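Local coordinates for protein 11S globulin (Wrightia tinctoria, PDB 5WXU) that probably serves as a seed storage protein and also binds the plant hormone auxin (indole-3-acetic acid), at residues N298-P302 and A333-Y337; L338-I344 and K396-G402; F93-N99 and N196-L202; V49-E53 and G383-I387. One frame throughout, in Å; residues are numbered along the deposited sequence.

Contact 1: residues N298-P302 and A333-Y337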
loop_
_atom_site.group_PDB
_atom_site.type_symbol
_atom_site.label_atom_id
_atom_site.label_comp_id
_atom_site.label_asym_id
_atom_site.label_seq_id
_atom_site.Cartn_x
_atom_site.Cartn_y
_atom_site.Cartn_z
ATOM N N ASN B 298 19.578 -7.117 17.828
ATOM C CA ASN B 298 20.336 -6.826 19.050
ATOM C C ASN B 298 20.600 -5.337 19.177
ATOM O O ASN B 298 21.044 -4.674 18.234
ATOM C CB ASN B 298 21.638 -7.651 19.077
ATOM C CG ASN B 298 22.260 -7.655 20.425
ATOM O OD1 ASN B 298 22.861 -6.667 20.828
ATOM N ND2 ASN B 298 22.135 -8.771 21.133
ATOM N N LEU B 299 20.278 -4.783 20.344
ATOM C CA LEU B 299 20.389 -3.334 20.560
ATOM C C LEU B 299 21.589 -3.000 21.471
ATOM O O LEU B 299 21.729 -1.833 21.783
ATOM C CB LEU B 299 19.150 -2.820 21.180
ATOM C CG LEU B 299 17.903 -2.957 20.350
ATOM C CD1 LEU B 299 16.771 -2.223 21.011
ATOM C CD2 LEU B 299 18.146 -2.425 18.899
ATOM N N LEU B 300 22.370 -4.012 21.868
ATOM C CA LEU B 300 23.319 -3.793 22.963
ATOM C C LEU B 300 24.613 -3.156 22.590
ATOM O O LEU B 300 25.204 -2.421 23.433
ATOM C CB LEU B 300 23.639 -5.113 23.676
ATOM C CG LEU B 300 24.490 -5.024 24.916
ATOM C CD1 LEU B 300 24.053 -3.919 25.856
ATOM C CD2 LEU B 300 24.376 -6.373 25.578
ATOM N N ASN B 301 25.108 -3.448 21.388
ATOM C CA ASN B 301 26.359 -2.836 20.932
ATOM C C ASN B 301 26.288 -1.316 20.848
ATOM O O ASN B 301 25.407 -0.749 20.177
ATOM C CB ASN B 301 26.812 -3.315 19.531
ATOM C CG ASN B 301 28.322 -3.085 19.284
ATOM O OD1 ASN B 301 28.913 -2.020 19.563
ATOM N ND2 ASN B 301 28.937 -4.078 18.721
ATOM N N PRO B 302 27.253 -0.603 21.526
ATOM C CA PRO B 302 27.187 0.894 21.387
ATOM C C PRO B 302 27.331 1.363 19.931
ATOM O O PRO B 302 26.908 2.474 19.599
ATOM C CB PRO B 302 28.419 1.380 22.198
ATOM C CG PRO B 302 28.814 0.237 23.085
ATOM C CD PRO B 302 28.382 -1.032 22.380
ATOM N N ALA B 333 10.778 -0.427 19.723
ATOM C CA ALA B 333 11.555 -0.434 20.983
ATOM C C ALA B 333 12.775 0.373 20.873
ATOM O O ALA B 333 13.074 0.878 19.839
ATOM C CB ALA B 333 11.927 -1.888 21.309
ATOM N N ASN B 334 13.408 0.636 22.011
ATOM C CA ASN B 334 14.720 1.310 22.068
ATOM C C ASN B 334 15.511 0.835 23.275
ATOM O O ASN B 334 14.942 0.277 24.175
ATOM C CB ASN B 334 14.590 2.818 21.963
ATOM C CG ASN B 334 14.082 3.458 23.232
ATOM O OD1 ASN B 334 14.559 3.118 24.300
ATOM N ND2 ASN B 334 13.173 4.392 23.127
ATOM N N ARG B 335 16.810 1.063 23.216
ATOM C CA ARG B 335 17.732 0.893 24.329
ATOM C C ARG B 335 18.300 2.262 24.553
ATOM O O ARG B 335 18.850 2.862 23.584
ATOM C CB ARG B 335 18.835 -0.094 24.017
ATOM C CG ARG B 335 19.691 -0.281 25.294
ATOM C CD ARG B 335 20.813 -1.303 25.150
ATOM N NE ARG B 335 21.879 -0.800 24.316
ATOM C CZ ARG B 335 23.024 -0.235 24.735
ATOM N NH1 ARG B 335 23.358 -0.149 26.017
ATOM N NH2 ARG B 335 23.872 0.155 23.799
ATOM N N GLU B 336 18.265 2.749 25.805
ATOM C CA GLU B 336 18.923 4.006 26.128
ATOM C C GLU B 336 19.974 3.710 27.172
ATOM O O GLU B 336 19.743 2.974 28.139
ATOM C CB GLU B 336 17.937 5.021 26.703
ATOM C CG GLU B 336 16.788 5.430 25.814
ATOM C CD GLU B 336 15.858 6.417 26.532
ATOM O OE1 GLU B 336 15.766 6.342 27.761
ATOM O OE2 GLU B 336 15.223 7.257 25.863
ATOM N N TYR B 337 21.171 4.238 26.938
ATOM C CA TYR B 337 22.304 4.111 27.860
ATOM C C TYR B 337 22.755 5.528 28.201
ATOM O O TYR B 337 23.144 6.289 27.352
ATOM C CB TYR B 337 23.404 3.238 27.280
ATOM C CG TYR B 337 24.471 3.001 28.276
ATOM C CD1 TYR B 337 24.290 2.066 29.313
ATOM C CD2 TYR B 337 25.608 3.777 28.271
ATOM C CE1 TYR B 337 25.259 1.889 30.319
ATOM C CE2 TYR B 337 26.582 3.624 29.247
ATOM C CZ TYR B 337 26.416 2.676 30.259
ATOM O OH TYR B 337 27.428 2.542 31.178
#

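Contact 2: residues L338-I344 and K396-G402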
loop_
_atom_site.group_PDB
_atom_site.type_symbol
_atom_site.label_atom_id
_atom_site.label_comp_id
_atom_site.label_asym_id
_atom_site.label_seq_id
_atom_site.Cartn_x
_atom_site.Cartn_y
_atom_site.Cartn_z
ATOM N N LEU B 338 22.691 5.863 29.483
ATOM C CA LEU B 338 23.159 7.126 29.981
ATOM C C LEU B 338 24.357 6.944 30.867
ATOM O O LEU B 338 24.360 6.144 31.784
ATOM C CB LEU B 338 22.068 7.878 30.747
ATOM C CG LEU B 338 20.857 8.276 29.906
ATOM C CD1 LEU B 338 19.786 8.854 30.808
ATOM C CD2 LEU B 338 21.240 9.249 28.804
ATOM N N TYR B 339 25.369 7.761 30.577
ATOM C CA TYR B 339 26.474 7.915 31.489
ATOM C C TYR B 339 26.075 8.586 32.775
ATOM O O TYR B 339 25.040 9.245 32.904
ATOM C CB TYR B 339 27.618 8.659 30.819
ATOM C CG TYR B 339 28.277 7.887 29.694
ATOM C CD1 TYR B 339 28.995 6.725 29.965
ATOM C CD2 TYR B 339 28.222 8.307 28.403
ATOM C CE1 TYR B 339 29.599 6.005 28.950
ATOM C CE2 TYR B 339 28.828 7.608 27.365
ATOM C CZ TYR B 339 29.498 6.454 27.625
ATOM O OH TYR B 339 30.083 5.770 26.569
ATOM N N PRO B 340 26.982 8.490 33.790
ATOM C CA PRO B 340 26.518 9.060 35.040
ATOM C C PRO B 340 26.111 10.519 34.965
ATOM O O PRO B 340 26.796 11.309 34.354
ATOM C CB PRO B 340 27.726 8.848 35.985
ATOM C CG PRO B 340 28.341 7.630 35.489
ATOM C CD PRO B 340 28.152 7.634 33.952
ATOM N N ASN B 341 24.977 10.865 35.570
ATOM C CA ASN B 341 24.425 12.213 35.562
ATOM C C ASN B 341 23.909 12.794 34.215
ATOM O O ASN B 341 23.410 13.931 34.198
ATOM C CB ASN B 341 25.407 13.213 36.147
ATOM C CG ASN B 341 25.943 12.749 37.496
ATOM O OD1 ASN B 341 27.163 12.645 37.684
ATOM N ND2 ASN B 341 25.040 12.447 38.404
ATOM N N ALA B 342 23.995 12.008 33.141
ATOM C CA ALA B 342 23.493 12.446 31.805
ATOM C C ALA B 342 21.955 12.356 31.764
ATOM O O ALA B 342 21.300 11.674 32.631
ATOM C CB ALA B 342 24.137 11.565 30.744
ATOM N N MET B 343 21.338 13.095 30.819
ATOM C CA MET B 343 19.870 13.179 30.728
ATOM C C MET B 343 19.435 12.842 29.306
ATOM O O MET B 343 20.234 12.959 28.343
ATOM C CB MET B 343 19.371 14.583 31.035
ATOM C CG MET B 343 19.574 14.924 32.499
ATOM S SD MET B 343 19.156 16.679 32.637
ATOM C CE MET B 343 18.127 16.700 34.069
ATOM N N ILE B 344 18.213 12.320 29.210
ATOM C CA ILE B 344 17.498 12.385 27.956
ATOM C C ILE B 344 16.698 13.680 28.010
ATOM O O ILE B 344 16.141 14.062 29.076
ATOM C CB ILE B 344 16.560 11.180 27.753
ATOM C CG1 ILE B 344 17.313 9.843 27.692
ATOM C CG2 ILE B 344 15.814 11.301 26.443
ATOM C CD1 ILE B 344 18.247 9.640 26.529
ATOM N N LYS B 396 14.327 12.309 32.384
ATOM C CA LYS B 396 15.116 11.269 33.010
ATOM C C LYS B 396 16.535 11.819 33.197
ATOM O O LYS B 396 17.076 12.498 32.305
ATOM C CB LYS B 396 15.201 9.962 32.141
ATOM C CG LYS B 396 13.880 9.426 31.560
ATOM C CD LYS B 396 14.024 8.051 30.823
ATOM C CE LYS B 396 13.514 8.034 29.374
ATOM N NZ LYS B 396 12.482 6.960 29.131
ATOM N N GLN B 397 17.145 11.498 34.351
ATOM C CA GLN B 397 18.569 11.771 34.586
ATOM C C GLN B 397 19.169 10.569 35.274
ATOM O O GLN B 397 18.596 10.064 36.268
ATOM C CB GLN B 397 18.769 12.950 35.502
ATOM C CG GLN B 397 20.253 13.263 35.738
ATOM C CD GLN B 397 20.478 14.610 36.340
ATOM O OE1 GLN B 397 19.642 15.132 37.088
ATOM N NE2 GLN B 397 21.645 15.186 36.043
ATOM N N ALA B 398 20.301 10.149 34.781
ATOM C CA ALA B 398 20.988 8.971 35.364
ATOM C C ALA B 398 21.609 9.388 36.680
ATOM O O ALA B 398 22.021 10.557 36.867
ATOM C CB ALA B 398 22.078 8.448 34.480
ATOM N N GLY B 399 21.709 8.430 37.569
ATOM C CA GLY B 399 22.467 8.649 38.790
ATOM C C GLY B 399 23.927 8.375 38.574
ATOM O O GLY B 399 24.421 8.187 37.456
ATOM N N PRO B 400 24.695 8.310 39.692
ATOM C CA PRO B 400 26.138 8.130 39.657
ATOM C C PRO B 400 26.702 6.832 39.035
ATOM O O PRO B 400 27.875 6.805 38.706
ATOM C CB PRO B 400 26.533 8.284 41.152
ATOM C CG PRO B 400 25.314 7.988 41.905
ATOM C CD PRO B 400 24.118 8.224 41.061
ATOM N N GLN B 401 25.876 5.823 38.799
ATOM C CA GLN B 401 26.318 4.545 38.206
ATOM C C GLN B 401 25.828 4.470 36.741
ATOM O O GLN B 401 26.032 3.440 36.082
ATOM C CB GLN B 401 25.816 3.299 38.977
ATOM C CG GLN B 401 26.634 2.955 40.245
ATOM C CD GLN B 401 26.458 4.039 41.283
ATOM O OE1 GLN B 401 25.302 4.387 41.637
ATOM N NE2 GLN B 401 27.590 4.636 41.745
ATOM N N GLY B 402 25.167 5.517 36.250
ATOM C CA GLY B 402 24.665 5.414 34.872
ATOM C C GLY B 402 23.284 4.844 34.963
ATOM O O GLY B 402 22.759 4.578 36.051
HETATM O O HOH W 1 22.595 12.193 38.901
#

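Contact 3: residues F93-N99 and N196-L202. With PO4 (phosphate ion), chain N.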
loop_
_atom_site.group_PDB
_atom_site.type_symbol
_atom_site.label_atom_id
_atom_site.label_comp_id
_atom_site.label_asym_id
_atom_site.label_seq_id
_atom_site.Cartn_x
_atom_site.Cartn_y
_atom_site.Cartn_z
ATOM N N PHE B 93 11.667 -23.933 28.074
ATOM C CA PHE B 93 10.420 -23.284 28.282
ATOM C C PHE B 93 9.444 -23.892 27.250
ATOM O O PHE B 93 9.687 -23.827 26.044
ATOM C CB PHE B 93 10.602 -21.748 28.082
ATOM C CG PHE B 93 9.410 -20.885 28.422
ATOM C CD1 PHE B 93 8.412 -21.262 29.290
ATOM C CD2 PHE B 93 9.350 -19.585 27.917
ATOM C CE1 PHE B 93 7.392 -20.408 29.655
ATOM C CE2 PHE B 93 8.291 -18.715 28.257
ATOM C CZ PHE B 93 7.294 -19.147 29.111
ATOM N N VAL B 94 8.424 -24.590 27.757
ATOM C CA VAL B 94 7.471 -25.375 26.999
ATOM C C VAL B 94 6.854 -24.442 25.904
ATOM O O VAL B 94 6.455 -23.320 26.210
ATOM C CB VAL B 94 6.399 -25.917 27.916
ATOM C CG1 VAL B 94 5.278 -26.603 27.159
ATOM C CG2 VAL B 94 6.994 -26.926 28.932
ATOM N N PRO B 95 6.757 -24.968 24.695
ATOM C CA PRO B 95 6.114 -24.166 23.687
ATOM C C PRO B 95 4.711 -23.688 24.033
ATOM O O PRO B 95 3.909 -24.406 24.627
ATOM C CB PRO B 95 6.051 -25.112 22.510
ATOM C CG PRO B 95 7.128 -26.176 22.770
ATOM C CD PRO B 95 7.029 -26.328 24.205
ATOM N N SER B 96 4.405 -22.458 23.623
ATOM C CA SER B 96 3.138 -21.834 23.877
ATOM C C SER B 96 2.804 -20.800 22.765
ATOM O O SER B 96 3.692 -20.380 22.003
ATOM C CB SER B 96 3.139 -21.070 25.213
ATOM O OG SER B 96 4.017 -19.900 25.319
ATOM N N TYR B 97 1.551 -20.430 22.730
ATOM C CA TYR B 97 1.064 -19.321 21.891
ATOM C C TYR B 97 0.160 -18.453 22.719
ATOM O O TYR B 97 -0.434 -18.889 23.711
ATOM C CB TYR B 97 0.438 -19.731 20.592
ATOM C CG TYR B 97 -0.831 -20.591 20.666
ATOM C CD1 TYR B 97 -0.751 -21.954 20.968
ATOM C CD2 TYR B 97 -2.053 -20.065 20.530
ATOM C CE1 TYR B 97 -1.892 -22.720 21.071
ATOM C CE2 TYR B 97 -3.165 -20.826 20.588
ATOM C CZ TYR B 97 -3.076 -22.160 20.876
ATOM O OH TYR B 97 -4.245 -22.922 20.970
ATOM N N ASN B 98 0.059 -17.196 22.306
ATOM C CA ASN B 98 -0.678 -16.197 23.007
ATOM C C ASN B 98 -1.680 -15.545 22.080
ATOM O O ASN B 98 -1.559 -15.632 20.860
ATOM C CB ASN B 98 0.245 -15.140 23.552
ATOM C CG ASN B 98 1.354 -15.722 24.365
ATOM O OD1 ASN B 98 2.525 -15.610 24.024
ATOM N ND2 ASN B 98 1.003 -16.316 25.520
ATOM N N ASN B 99 -2.609 -14.857 22.697
ATOM C CA ASN B 99 -3.570 -14.027 21.937
ATOM C C ASN B 99 -3.125 -12.617 21.574
ATOM O O ASN B 99 -3.860 -11.857 20.922
ATOM C CB ASN B 99 -4.900 -13.951 22.680
ATOM C CG ASN B 99 -4.809 -13.265 24.003
ATOM O OD1 ASN B 99 -3.909 -13.597 24.772
ATOM N ND2 ASN B 99 -5.750 -12.378 24.330
ATOM N N ASN B 196 -7.216 -9.427 28.119
ATOM C CA ASN B 196 -6.613 -10.326 29.116
ATOM C C ASN B 196 -5.722 -11.270 28.355
ATOM O O ASN B 196 -6.087 -11.727 27.263
ATOM C CB ASN B 196 -7.667 -11.144 29.878
ATOM C CG ASN B 196 -8.639 -10.274 30.648
ATOM O OD1 ASN B 196 -9.776 -9.984 30.159
ATOM N ND2 ASN B 196 -8.189 -9.757 31.790
ATOM N N LEU B 197 -4.530 -11.559 28.909
ATOM C CA LEU B 197 -3.640 -12.488 28.247
ATOM C C LEU B 197 -4.009 -13.949 28.461
ATOM O O LEU B 197 -4.225 -14.366 29.633
ATOM C CB LEU B 197 -2.208 -12.258 28.750
ATOM C CG LEU B 197 -1.118 -13.088 28.141
ATOM C CD1 LEU B 197 -0.969 -12.773 26.651
ATOM C CD2 LEU B 197 0.211 -12.828 28.860
ATOM N N ARG B 198 -3.967 -14.719 27.379
ATOM C CA ARG B 198 -3.993 -16.157 27.385
ATOM C C ARG B 198 -2.657 -16.719 27.074
ATOM O O ARG B 198 -1.937 -16.234 26.162
ATOM C CB ARG B 198 -4.950 -16.743 26.331
ATOM C CG ARG B 198 -6.419 -16.705 26.641
ATOM C CD ARG B 198 -7.040 -15.391 26.431
ATOM N NE ARG B 198 -8.515 -15.426 26.468
ATOM C CZ ARG B 198 -9.210 -14.341 26.637
ATOM N NH1 ARG B 198 -8.599 -13.189 26.786
ATOM N NH2 ARG B 198 -10.527 -14.385 26.704
ATOM N N ARG B 199 -2.252 -17.754 27.839
ATOM C CA ARG B 199 -1.056 -18.515 27.523
ATOM C C ARG B 199 -1.396 -19.955 27.334
ATOM O O ARG B 199 -1.737 -20.639 28.278
ATOM C CB ARG B 199 0.044 -18.395 28.604
ATOM C CG ARG B 199 0.383 -16.928 28.962
ATOM C CD ARG B 199 1.438 -16.871 30.078
ATOM N NE ARG B 199 1.266 -15.708 30.940
ATOM C CZ ARG B 199 2.194 -14.791 31.173
ATOM N NH1 ARG B 199 3.403 -14.827 30.578
ATOM N NH2 ARG B 199 1.877 -13.795 31.996
ATOM N N TYR B 200 -1.278 -20.414 26.089
ATOM C CA TYR B 200 -1.709 -21.728 25.686
ATOM C C TYR B 200 -0.461 -22.527 25.436
ATOM O O TYR B 200 0.226 -22.310 24.483
ATOM C CB TYR B 200 -2.650 -21.674 24.468
ATOM C CG TYR B 200 -4.094 -21.218 24.825
ATOM C CD1 TYR B 200 -4.453 -20.795 26.136
ATOM C CD2 TYR B 200 -5.089 -21.255 23.914
ATOM C CE1 TYR B 200 -5.734 -20.361 26.434
ATOM C CE2 TYR B 200 -6.374 -20.786 24.190
ATOM C CZ TYR B 200 -6.724 -20.368 25.443
ATOM O OH TYR B 200 -8.054 -19.984 25.736
ATOM N N PHE B 201 -0.241 -23.574 26.248
ATOM C CA PHE B 201 0.937 -24.365 26.214
ATOM C C PHE B 201 0.712 -25.744 25.577
ATOM O O PHE B 201 -0.359 -26.338 25.733
ATOM C CB PHE B 201 1.485 -24.524 27.667
ATOM C CG PHE B 201 2.208 -23.347 28.198
ATOM C CD1 PHE B 201 1.533 -22.395 28.858
ATOM C CD2 PHE B 201 3.596 -23.176 28.015
ATOM C CE1 PHE B 201 2.178 -21.288 29.354
ATOM C CE2 PHE B 201 4.237 -22.057 28.465
ATOM C CZ PHE B 201 3.519 -21.130 29.176
ATOM N N LEU B 202 1.668 -26.190 24.786
ATOM C CA LEU B 202 1.657 -27.547 24.154
ATOM C C LEU B 202 2.455 -28.471 25.075
ATOM O O LEU B 202 3.622 -28.752 24.868
ATOM C CB LEU B 202 2.235 -27.532 22.791
ATOM C CG LEU B 202 1.315 -26.857 21.746
ATOM C CD1 LEU B 202 1.018 -25.406 21.959
ATOM C CD2 LEU B 202 1.929 -27.101 20.378
HETATM P P PO4 N . 4.534 -16.679 27.016
HETATM O O1 PO4 N . 3.356 -17.762 26.824
HETATM O O2 PO4 N . 5.830 -16.769 26.227
HETATM O O3 PO4 N . 4.056 -15.373 26.369
HETATM O O4 PO4 N . 4.756 -16.169 28.441
#

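Contact 4: residues V49-E53 and G383-I387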
loop_
_atom_site.group_PDB
_atom_site.type_symbol
_atom_site.label_atom_id
_atom_site.label_comp_id
_atom_site.label_asym_id
_atom_site.label_seq_id
_atom_site.Cartn_x
_atom_site.Cartn_y
_atom_site.Cartn_z
ATOM N N VAL B 49 1.793 7.795 38.522
ATOM C CA VAL B 49 2.391 6.591 38.001
ATOM C C VAL B 49 3.572 6.277 38.932
ATOM O O VAL B 49 4.004 7.136 39.698
ATOM C CB VAL B 49 2.729 6.727 36.493
ATOM C CG1 VAL B 49 1.526 7.292 35.738
ATOM C CG2 VAL B 49 3.944 7.570 36.261
ATOM N N ASN B 50 3.972 5.031 39.005
ATOM C CA ASN B 50 5.050 4.631 39.898
ATOM C C ASN B 50 5.795 3.579 39.147
ATOM O O ASN B 50 5.186 2.841 38.409
ATOM C CB ASN B 50 4.527 4.006 41.228
ATOM C CG ASN B 50 3.659 4.959 42.023
ATOM O OD1 ASN B 50 2.439 4.790 42.094
ATOM N ND2 ASN B 50 4.270 5.985 42.601
ATOM N N PRO B 51 7.093 3.467 39.371
ATOM C CA PRO B 51 7.813 2.264 38.975
ATOM C C PRO B 51 7.202 1.095 39.705
ATOM O O PRO B 51 6.681 1.246 40.864
ATOM C CB PRO B 51 9.262 2.522 39.450
ATOM C CG PRO B 51 9.333 3.955 39.802
ATOM C CD PRO B 51 7.963 4.388 40.140
ATOM N N LEU B 52 7.174 -0.047 39.025
ATOM C CA LEU B 52 6.413 -1.200 39.496
ATOM C C LEU B 52 7.343 -2.372 39.527
ATOM O O LEU B 52 8.220 -2.498 38.661
ATOM C CB LEU B 52 5.249 -1.559 38.507
ATOM C CG LEU B 52 4.234 -0.471 38.231
ATOM C CD1 LEU B 52 3.157 -0.947 37.275
ATOM C CD2 LEU B 52 3.634 -0.093 39.584
ATOM N N GLU B 53 7.118 -3.291 40.472
ATOM C CA GLU B 53 7.815 -4.570 40.518
ATOM C C GLU B 53 6.812 -5.692 40.321
ATOM O O GLU B 53 5.627 -5.446 40.475
ATOM C CB GLU B 53 8.614 -4.648 41.835
ATOM C CG GLU B 53 9.966 -3.988 41.651
ATOM C CD GLU B 53 10.805 -3.946 42.872
ATOM O OE1 GLU B 53 10.231 -4.070 43.995
ATOM O OE2 GLU B 53 12.047 -3.801 42.689
ATOM N N GLY B 383 15.586 -3.517 37.671
ATOM C CA GLY B 383 14.491 -4.446 37.877
ATOM C C GLY B 383 13.118 -3.847 37.889
ATOM O O GLY B 383 12.156 -4.590 37.920
ATOM N N GLN B 384 12.982 -2.528 37.843
ATOM C CA GLN B 384 11.724 -1.880 37.821
ATOM C C GLN B 384 11.237 -1.652 36.366
ATOM O O GLN B 384 12.046 -1.376 35.488
ATOM C CB GLN B 384 11.718 -0.562 38.583
ATOM C CG GLN B 384 12.055 -0.719 40.088
ATOM C CD GLN B 384 12.045 0.607 40.815
ATOM O OE1 GLN B 384 12.525 1.582 40.292
ATOM N NE2 GLN B 384 11.394 0.666 41.985
ATOM N N LEU B 385 9.912 -1.719 36.223
ATOM C CA LEU B 385 9.169 -1.306 35.049
ATOM C C LEU B 385 8.490 0.036 35.281
ATOM O O LEU B 385 7.945 0.276 36.364
ATOM C CB LEU B 385 8.090 -2.355 34.781
ATOM C CG LEU B 385 7.441 -2.451 33.388
ATOM C CD1 LEU B 385 8.411 -3.134 32.419
ATOM C CD2 LEU B 385 6.090 -3.176 33.421
ATOM N N PHE B 386 8.416 0.892 34.261
ATOM C CA PHE B 386 7.622 2.155 34.357
ATOM C C PHE B 386 6.922 2.490 33.058
ATOM O O PHE B 386 7.496 2.232 31.939
ATOM C CB PHE B 386 8.379 3.397 34.923
ATOM C CG PHE B 386 9.607 3.822 34.197
ATOM C CD1 PHE B 386 9.533 4.796 33.212
ATOM C CD2 PHE B 386 10.860 3.334 34.524
ATOM C CE1 PHE B 386 10.644 5.246 32.546
ATOM C CE2 PHE B 386 11.977 3.754 33.838
ATOM C CZ PHE B 386 11.879 4.762 32.868
ATOM N N ILE B 387 5.680 2.940 33.212
ATOM C CA ILE B 387 4.789 3.233 32.083
ATOM C C ILE B 387 4.621 4.741 31.996
ATOM O O ILE B 387 4.329 5.369 32.978
ATOM C CB ILE B 387 3.411 2.536 32.238
ATOM C CG1 ILE B 387 3.469 1.043 31.943
ATOM C CG2 ILE B 387 2.425 3.057 31.207
ATOM C CD1 ILE B 387 4.536 0.298 32.547
HETATM O O HOH W 2 4.713 3.215 35.916
#

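Contact 1: residues N298-P302 and A333-Y337
Arg335 meets Leu299 and Leu300 with most of its side chain. Its CG stands anti to the backbone N (chi1 -176°), and the chain runs straight until it bends at chi3 (72°). The bend lays the guanidinium beside the loop backbone. Arg335 NE donates to Leu299 O at 2.7 Å with an N-H...O angle of 152°. The acceptor sits at the guanidinium edge, slightly tilted from its plane, while NE lies above the Leu299 carbonyl plane. Leu300 O takes a different place. It lies over one face of the guanidinium, 2.9 Å from Arg335 NH2, where the geometry is too poor for a hydrogen bond. Strand 332-338 belongs to the C-terminal cupin barrel. Segment 298-302 leaves the end of strand 296-298, an outermost strand of an N-terminal cupin sheet, so the contact lies where the chain passes between the two barrels. Leu299 rests its CB against Arg335 CB at 3.9 Å, and its CD1 reaches Asn334 C at 4.0 Å. Leu300 crosses the arginine, with CD1 3.8 Å from Arg335 NH1. That nitrogen forms salt bridges to Glu404 and to Glu273 of a neighbouring subunit. The two carboxylates probably balance its charge and fix the group's position. Within the loop, Leu300 N donates to Asn298 OD1 at 2.9 Å, closing an Asx turn that spans Leu299.

Contact 2: residues L338-I344 and K396-G402
Gln397 holds CG anti to its backbone N (chi1 -179°) and stays extended beyond it, which carries the amide past Met343 to Asn341 O. Met343 bends at chi3 (134°) and brings its methyl CE to 3.7 Å from Gln397 OE1. The two side chains cross at a slant, and Phe233 of a neighbouring subunit packs on both. Gln397 NE2 donates to Asn341 O at 2.8 Å, almost perfectly straight (176°). The oxygen lies in the plane of the Gln397 amide, while NE2 is tilted from the carbonyl plane of Asn341. The neighbouring carbonyl is used as well: Ala398 N reaches Ala342 O at 2.8 Å. Met343 and Gln397 form an antiparallel non-hydrogen-bonded pair.

These segments form a corner of the C-terminal cupin barrel. A type II turn, Tyr339 to Ala342, links strands 332-338 and 343-349. A type I turn, Gly399 to Gly402, links strands 393-399 and 402-409. Each turn passes from one sheet to the other. Ala398 CB packs against both Leu338 CB (3.8 Å) and Tyr339 O (3.4 Å). Pro340 CG sits 3.4 Å from Pro400 O.

The bonds from Asn341 N, to Ala398 O and Gly399 O, are weak. A water accepts a hydrogen bond from Asn341 ND2 and donates one to Ala398 O at 2.7 Å. The type II turn itself is closed by Ala342 N to Tyr339 O. The two straight bonds to Asn341 O and Ala342 O probably anchor its exit to strand 393-399 more firmly than the weak bonds from Asn341 N.

Contact 3: residues F93-N99 and N196-L202
Tyr97 and Tyr200 pack across an antiparallel strand pair of the N-terminal cupin barrel. Strands 91-98 and 198-201 run side by side, joined by paired backbone bonds between these two tyrosines. Tyr97 places CG between its backbone N and carbonyl carbon (chi1 63°), which turns the ring over its partner. The edge of Tyr200 points at the face of Tyr97 in an offset edge-to-face pair, with planes at 86°. Tyr200 CB lies over the same ring, 3.8 Å from the Tyr97 centroid. Trp348 of a neighbouring subunit stacks on Tyr97, so the Tyr97 and Tyr200 side of the sheet faces another subunit.

Ser96, Asn98, Arg199 and Phe201 point the other way. Ser96 CB sits over the face of Phe201, 3.7 Å from its centroid, while Phe93 CE1 comes to that ring's edge. A phosphate, probably from the crystallisation liquor, lies among these residues. Ser96 OG donates to phosphate O1 at 2.7 Å, and Arg199 NH1 meets O4 edge-on at 2.9 Å. His85 and His168 complete the site. Asn98 ND2 serves phosphate O1 and Arg198 O; it lies in the Arg198 carbonyl plane, on a lone pair of that oxygen.

Asn99 uses both ends of its amide. OD1 accepts from Arg198 N at 2.8 Å. Arg198 NH1 forms a salt bridge with Asp194. Asn99 ND2 and Arg198 NH1 approach Asn196 O from opposite faces of its carbonyl plane.

Contact 4: residues V49-E53 and G383-I387
Leu52 and Leu385 are joined by two backbone hydrogen bonds. Leu52 N donates to Leu385 O at 2.8 Å, and Leu385 N returns a bond to Leu52 O at 3.1 Å. Both donors lie in the carbonyl planes, and the second bond is the straighter (170°). This is a single antiparallel bridge. A water carries the pairing further: it donates to Asn50 O and accepts from Ile387 N at 2.9 Å.

The side chains add van der Waals contact. Gln384 is extended beyond CG and lies alongside the Pro51 ring, pointing the same way. Its OE1 is 3.5 Å from Pro51 CB, and that oxygen is held by a bond from Arg381 N. Glu53 crosses Gln384 obliquely, its carboxylate plane turned 73° from the amide, with OE2 4.0 Å from Gln384 CG. At the other end Val49 CG2 sits 4.0 Å from Ile387 O. That buried oxygen has no polar partner in the model.

Strand 385-388 is an outermost strand of a C-terminal cupin sheet. Segment 49-53 leads into strand 56-60 of the N-terminal cupin. The bridge therefore ties the two barrels of one subunit together, in keeping with the bicupin fold of 11S globulins.

How the contacts relate
Contacts 1 and 2 share the C-terminal cupin barrel. Their centres are 15 Å apart, and they touch where Glu336 OE1 comes 3.2 Å from Lys396 CE. Contacts 1 and 4 reach the same sheet, through strands 332-338 and 385-388, but stay about 7 Å apart at the nearest atoms. Contact 4 meets contact 2 through Phe386 CE1, 4.2 Å from Lys396 NZ. Contact 3 lies in the N-terminal barrel, across the chain's centre from contacts 1 and 2, its centre 37 Å from that of contact 2. Contact 4 alone pairs segments of both cupin ranges; contact 1 lies just after the chain leaves the N-terminal barrel's sheet. All four lie away from the auxin-binding residues, and the phosphate of contact 3 is a separate site.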